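Local coordinates for odorant binding protein (AGAP010409-PA) (PDB 3L4A) that probably binds odorants and related small hydrophobic molecules, as a secreted, mainly helical, disulfide-bonded carrier of the insect PBP/GOBP family, at residues Lys24-Tyr27 / Phe32-Asp35; Leu49-Asp54 / Leu60-Glu65. All coordinates share one frame; numbering follows the deposited sequence.

Contact 1 of 2, residues Lys24-Tyr27 / Phe32-Asp35; sequences KVHY and FPDD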
loop_
_atom_site.group_PDB
_atom_site.type_symbol
_atom_site.label_atom_id
_atom_site.label_comp_id
_atom_site.label_asym_id
_atom_site.label_seq_id
_atom_site.Cartn_x
_atom_site.Cartn_y
_atom_site.Cartn_z
ATOM N N LYS A 24 10.924 -11.383 -4.546
ATOM C CA LYS A 24 10.846 -11.399 -3.084
ATOM C C LYS A 24 12.041 -10.727 -2.408
ATOM O O LYS A 24 11.928 -10.214 -1.289
ATOM C CB LYS A 24 10.624 -12.816 -2.562
ATOM C CG LYS A 24 9.202 -13.301 -2.770
ATOM C CD LYS A 24 9.036 -14.742 -2.332
ATOM C CE LYS A 24 9.095 -14.862 -0.817
ATOM N NZ LYS A 24 9.139 -16.288 -0.396
ATOM N N VAL A 25 13.180 -10.715 -3.090
ATOM C CA VAL A 25 14.311 -9.939 -2.606
ATOM C C VAL A 25 13.927 -8.461 -2.557
ATOM O O VAL A 25 14.242 -7.765 -1.590
ATOM C CB VAL A 25 15.562 -10.127 -3.487
ATOM C CG1 VAL A 25 16.635 -9.113 -3.104
ATOM C CG2 VAL A 25 16.090 -11.550 -3.364
ATOM N N HIS A 26 13.260 -7.981 -3.603
ATOM C CA HIS A 26 12.790 -6.598 -3.632
ATOM C C HIS A 26 11.800 -6.344 -2.504
ATOM O O HIS A 26 11.926 -5.369 -1.762
ATOM C CB HIS A 26 12.124 -6.275 -4.966
ATOM C CG HIS A 26 13.082 -6.128 -6.105
ATOM N ND1 HIS A 26 13.917 -5.041 -6.239
ATOM C CD2 HIS A 26 13.318 -6.920 -7.178
ATOM C CE1 HIS A 26 14.637 -5.175 -7.339
ATOM N NE2 HIS A 26 14.292 -6.307 -7.928
ATOM N N TYR A 27 10.816 -7.227 -2.370
ATOM C CA TYR A 27 9.765 -7.036 -1.376
ATOM C C TYR A 27 10.314 -6.952 0.049
ATOM O O TYR A 27 9.844 -6.149 0.861
ATOM C CB TYR A 27 8.722 -8.153 -1.471
ATOM C CG TYR A 27 8.083 -8.294 -2.835
ATOM C CD1 TYR A 27 8.084 -7.240 -3.743
ATOM C CD2 TYR A 27 7.464 -9.478 -3.204
ATOM C CE1 TYR A 27 7.492 -7.371 -4.988
ATOM C CE2 TYR A 27 6.860 -9.614 -4.436
ATOM C CZ TYR A 27 6.881 -8.565 -5.326
ATOM O OH TYR A 27 6.286 -8.710 -6.555
ATOM N N PHE A 32 9.123 -2.056 -4.492
ATOM C CA PHE A 32 7.969 -2.580 -5.226
ATOM C C PHE A 32 7.880 -2.047 -6.649
ATOM O O PHE A 32 7.288 -1.003 -6.894
ATOM C CB PHE A 32 6.683 -2.291 -4.447
ATOM C CG PHE A 32 6.737 -2.765 -3.034
ATOM C CD1 PHE A 32 7.146 -1.912 -2.022
ATOM C CD2 PHE A 32 6.437 -4.082 -2.713
ATOM C CE1 PHE A 32 7.223 -2.352 -0.715
ATOM C CE2 PHE A 32 6.513 -4.530 -1.410
ATOM C CZ PHE A 32 6.903 -3.661 -0.404
ATOM N N PRO A 33 8.477 -2.777 -7.603
ATOM C CA PRO A 33 8.535 -2.379 -9.013
ATOM C C PRO A 33 7.159 -2.283 -9.664
ATOM O O PRO A 33 6.199 -2.886 -9.177
ATOM C CB PRO A 33 9.332 -3.514 -9.668
ATOM C CG PRO A 33 10.041 -4.188 -8.550
ATOM C CD PRO A 33 9.133 -4.072 -7.368
ATOM N N ASP A 34 7.074 -1.529 -10.757
ATOM C CA ASP A 34 5.815 -1.278 -11.439
ATOM C C ASP A 34 5.550 -2.364 -12.480
ATOM O O ASP A 34 5.671 -2.138 -13.685
ATOM C CB ASP A 34 5.841 0.117 -12.078
ATOM C CG ASP A 34 4.483 0.560 -12.578
ATOM O OD1 ASP A 34 3.585 -0.291 -12.728
ATOM O OD2 ASP A 34 4.317 1.772 -12.842
ATOM N N ASP A 35 5.192 -3.549 -11.997
ATOM C CA ASP A 35 4.900 -4.694 -12.857
ATOM C C ASP A 35 3.626 -5.384 -12.360
ATOM O O ASP A 35 3.262 -5.233 -11.202
ATOM C CB ASP A 35 6.090 -5.659 -12.856
ATOM C CG ASP A 35 6.234 -6.419 -11.551
ATOM O OD1 ASP A 35 7.081 -6.031 -10.722
ATOM O OD2 ASP A 35 5.506 -7.411 -11.365
#

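Contact 2 of 2, residues Leu49-Asp54 / Leu60-Glu65; sequences LNLYDD and LQANWE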
loop_
_atom_site.group_PDB
_atom_site.type_symbol
_atom_site.label_atom_id
_atom_site.label_comp_id
_atom_site.label_asym_id
_atom_site.label_seq_id
_atom_site.Cartn_x
_atom_site.Cartn_y
_atom_site.Cartn_z
ATOM N N LEU A 49 -2.955 -6.556 5.786
ATOM C CA LEU A 49 -2.612 -5.686 6.908
ATOM C C LEU A 49 -3.713 -4.672 7.212
ATOM O O LEU A 49 -3.557 -3.833 8.095
ATOM C CB LEU A 49 -1.287 -4.962 6.645
ATOM C CG LEU A 49 -0.056 -5.864 6.501
ATOM C CD1 LEU A 49 1.190 -5.061 6.186
ATOM C CD2 LEU A 49 0.132 -6.651 7.781
ATOM N N ASN A 50 -4.820 -4.767 6.480
ATOM C CA ASN A 50 -5.950 -3.839 6.563
ATOM C C ASN A 50 -5.543 -2.380 6.428
ATOM O O ASN A 50 -6.082 -1.485 7.082
ATOM C CB ASN A 50 -6.830 -4.073 7.793
ATOM C CG ASN A 50 -8.282 -3.753 7.513
ATOM O OD1 ASN A 50 -8.674 -3.606 6.350
ATOM N ND2 ASN A 50 -9.091 -3.646 8.562
ATOM N N LEU A 51 -4.595 -2.157 5.525
ATOM C CA LEU A 51 -4.144 -0.819 5.147
ATOM C C LEU A 51 -4.931 -0.309 3.953
ATOM O O LEU A 51 -4.835 0.865 3.594
ATOM C CB LEU A 51 -2.674 -0.868 4.737
ATOM C CG LEU A 51 -1.678 -1.320 5.790
ATOM C CD1 LEU A 51 -0.304 -1.528 5.173
ATOM C CD2 LEU A 51 -1.616 -0.295 6.915
ATOM N N TYR A 52 -5.690 -1.200 3.332
ATOM C CA TYR A 52 -6.284 -0.930 2.034
ATOM C C TYR A 52 -7.499 -1.801 1.827
ATOM O O TYR A 52 -7.610 -2.902 2.378
ATOM C CB TYR A 52 -5.270 -1.203 0.903
ATOM C CG TYR A 52 -5.842 -0.957 -0.478
ATOM C CD1 TYR A 52 -5.847 0.317 -1.028
ATOM C CD2 TYR A 52 -6.388 -1.999 -1.235
ATOM C CE1 TYR A 52 -6.389 0.558 -2.278
ATOM C CE2 TYR A 52 -6.928 -1.763 -2.499
ATOM C CZ TYR A 52 -6.919 -0.479 -3.015
ATOM O OH TYR A 52 -7.444 -0.208 -4.258
ATOM N N ASP A 53 -8.392 -1.300 0.988
ATOM C CA ASP A 53 -9.633 -1.957 0.685
ATOM C C ASP A 53 -10.026 -1.605 -0.750
ATOM O O ASP A 53 -9.906 -0.453 -1.142
ATOM C CB ASP A 53 -10.679 -1.425 1.668
ATOM C CG ASP A 53 -11.969 -2.161 1.575
ATOM O OD1 ASP A 53 -12.158 -3.083 2.390
ATOM O OD2 ASP A 53 -12.768 -1.852 0.660
ATOM N N ASP A 54 -10.480 -2.582 -1.532
ATOM C CA ASP A 54 -10.809 -2.333 -2.935
ATOM C C ASP A 54 -11.885 -1.268 -3.079
ATOM O O ASP A 54 -11.885 -0.503 -4.044
ATOM C CB ASP A 54 -11.267 -3.616 -3.634
ATOM C CG ASP A 54 -10.168 -4.647 -3.734
ATOM O OD1 ASP A 54 -9.039 -4.282 -4.123
ATOM O OD2 ASP A 54 -10.430 -5.826 -3.427
ATOM N N LEU A 60 -6.046 5.814 5.894
ATOM C CA LEU A 60 -4.973 6.736 6.212
ATOM C C LEU A 60 -4.504 6.661 7.677
ATOM O O LEU A 60 -3.326 6.864 7.970
ATOM C CB LEU A 60 -5.367 8.161 5.798
ATOM C CG LEU A 60 -5.590 8.280 4.285
ATOM C CD1 LEU A 60 -6.158 9.648 3.886
ATOM C CD2 LEU A 60 -4.307 7.995 3.540
ATOM N N GLN A 61 -5.420 6.381 8.601
ATOM C CA GLN A 61 -5.023 6.222 9.998
ATOM C C GLN A 61 -4.177 4.963 10.209
ATOM O O GLN A 61 -3.160 4.998 10.908
ATOM C CB GLN A 61 -6.245 6.201 10.919
ATOM C CG GLN A 61 -5.880 5.963 12.372
ATOM C CD GLN A 61 -5.045 7.085 12.968
ATOM O OE1 GLN A 61 -5.210 8.255 12.607
ATOM N NE2 GLN A 61 -4.152 6.742 13.883
ATOM N N ALA A 62 -4.594 3.864 9.583
ATOM C CA ALA A 62 -3.834 2.619 9.645
ATOM C C ALA A 62 -2.429 2.791 9.064
ATOM O O ALA A 62 -1.448 2.309 9.618
ATOM C CB ALA A 62 -4.575 1.509 8.928
ATOM N N ASN A 63 -2.334 3.492 7.940
ATOM C CA ASN A 63 -1.027 3.783 7.363
ATOM C C ASN A 63 -0.168 4.717 8.223
ATOM O O ASN A 63 1.041 4.537 8.346
ATOM C CB ASN A 63 -1.182 4.293 5.930
ATOM C CG ASN A 63 -1.443 3.170 4.960
ATOM O OD1 ASN A 63 -0.505 2.522 4.484
ATOM N ND2 ASN A 63 -2.711 2.901 4.682
ATOM N N TRP A 64 -0.801 5.717 8.833
ATOM C CA TRP A 64 -0.107 6.600 9.760
ATOM C C TRP A 64 0.516 5.765 10.869
ATOM O O TRP A 64 1.674 5.943 11.217
ATOM C CB TRP A 64 -1.112 7.600 10.342
ATOM C CG TRP A 64 -0.572 8.513 11.411
ATOM C CD1 TRP A 64 -0.798 8.422 12.762
ATOM C CD2 TRP A 64 0.247 9.670 11.223
ATOM N NE1 TRP A 64 -0.158 9.439 13.416
ATOM C CE2 TRP A 64 0.493 10.222 12.500
ATOM C CE3 TRP A 64 0.805 10.290 10.102
ATOM C CZ2 TRP A 64 1.261 11.364 12.681
ATOM C CZ3 TRP A 64 1.573 11.425 10.284
ATOM C CH2 TRP A 64 1.796 11.950 11.568
ATOM N N GLU A 65 -0.257 4.830 11.398
ATOM C CA GLU A 65 0.242 3.968 12.462
ATOM C C GLU A 65 1.338 3.028 11.958
ATOM O O GLU A 65 2.262 2.694 12.698
ATOM C CB GLU A 65 -0.914 3.196 13.096
ATOM C CG GLU A 65 -1.862 4.096 13.872
ATOM C CD GLU A 65 -3.109 3.371 14.364
ATOM O OE1 GLU A 65 -3.118 2.123 14.388
ATOM O OE2 GLU A 65 -4.084 4.056 14.736
#

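Contact 1 of 2, residues Lys24-Tyr27 / Phe32-Asp35
With CG lying beside the backbone N and opposite the carbonyl carbon in both residues (chi1 -57° in Y27, -53° in F32), the rings of Y27 and F32 swing into the same space between the last turns of helix 21-28 and the loop that follows it. They approach obliquely, CD1 of Y27 lying 3.7 Å from CD2 of F32, while CE2 of F32 reaches the same CD1 at 3.9 Å. The ring planes are nearly parallel, only 15° apart, but so far slid past one another, with centroids 5.8 Å apart, that there is hardly any overlap. P33 continues the apolar patch. Its CD lies near the plane of the tyrosine ring, 4.4 Å from CE1, and its CG lies over one face of the H26 imidazole, 4.4 Å from that ring's CG, so the proline touches both aromatic side chains of the helix with neighbouring ring atoms. A rigid pyrrolidine suits this place because it offers carbon to both rings while limiting the freedom of the turning chain. The loop leads directly into helix 36-48 of the insect odorant-binding fold, where D35 is the N-cap, and the disulfide C11–C44 ties that helix to the N-terminal one. Tyrosine suits a buried site with a polar far end: its OH hydrogen-bonds T38 OG1, a hydroxyl that also pairs with D35 OD1, and its ring stacks with F41. H26, nearer the surface, can combine ring packing with a polar bond, its ND1 pairing with E31 OE1. On the loop side, F32 also packs on T38, F41 and V42, and its backbone O is bonded to Y101 OH.

Contact 2 of 2, residues Leu49-Asp54 / Leu60-Glu65
The carboxamide of N63 reaches from helix 60-66 to the backbone of L51, where ND2 gives a hydrogen bond to L51 O of 3.1 Å. The bond is bent, 136° at the hydrogen, yet it arrives in the carbonyl plane on a lone pair, and the acceptor lies close to the plane of the amide. The asparagine CG sits beside its backbone N, opposite the carbonyl carbon, and chi2 of -84° turns the amide across the leucine, with OD1 3.9 Å from L51 CD2. Asparagine suits a buried position here because both ends of the short amide are used: ND2 also bonds D59 O, and OD1 pairs with Y111 OH. L51 has its CG likewise beside the backbone N; with CD1 anti to CA (chi2 171°), the other branch, CD2, turns to the helix and lies 4.0 Å from A62 CB. The small methyl of A62 points at the other segment and lets the chain come close, as N50 O lies 3.8 Å from that CB. N50 itself takes positive phi in a Schellman motif, a conformation asparagine tolerates well, and so ends helix 36-48. L51 then leads into strand 52-53, which pairs antiparallel with 57-58, and beyond that hairpin comes helix 60-66. Y52 of the strand packs on helix 96-105, and L60 of helix 60-66 on helix 75-87.

From the N terminus, the chain first runs through helix 5-14 and then helix 21-28, where contact 1 closes a short connection of four residues by folding 32-35 back on 24-27. Helix 36-48 follows directly and spans the distance between the two sites. At its far end contact 2 opens, and 60-65 closes it across the small hairpin of strands 52-53 and 57-58. The two loops therefore stand in series, neither nested nor crossed, with centres about 20 Å apart on opposite sides of the chain's centre. Contact 1 joins helix 21-28 to the loop entering helix 36-48, and contact 2 joins the exit of that helix to helix 60-66.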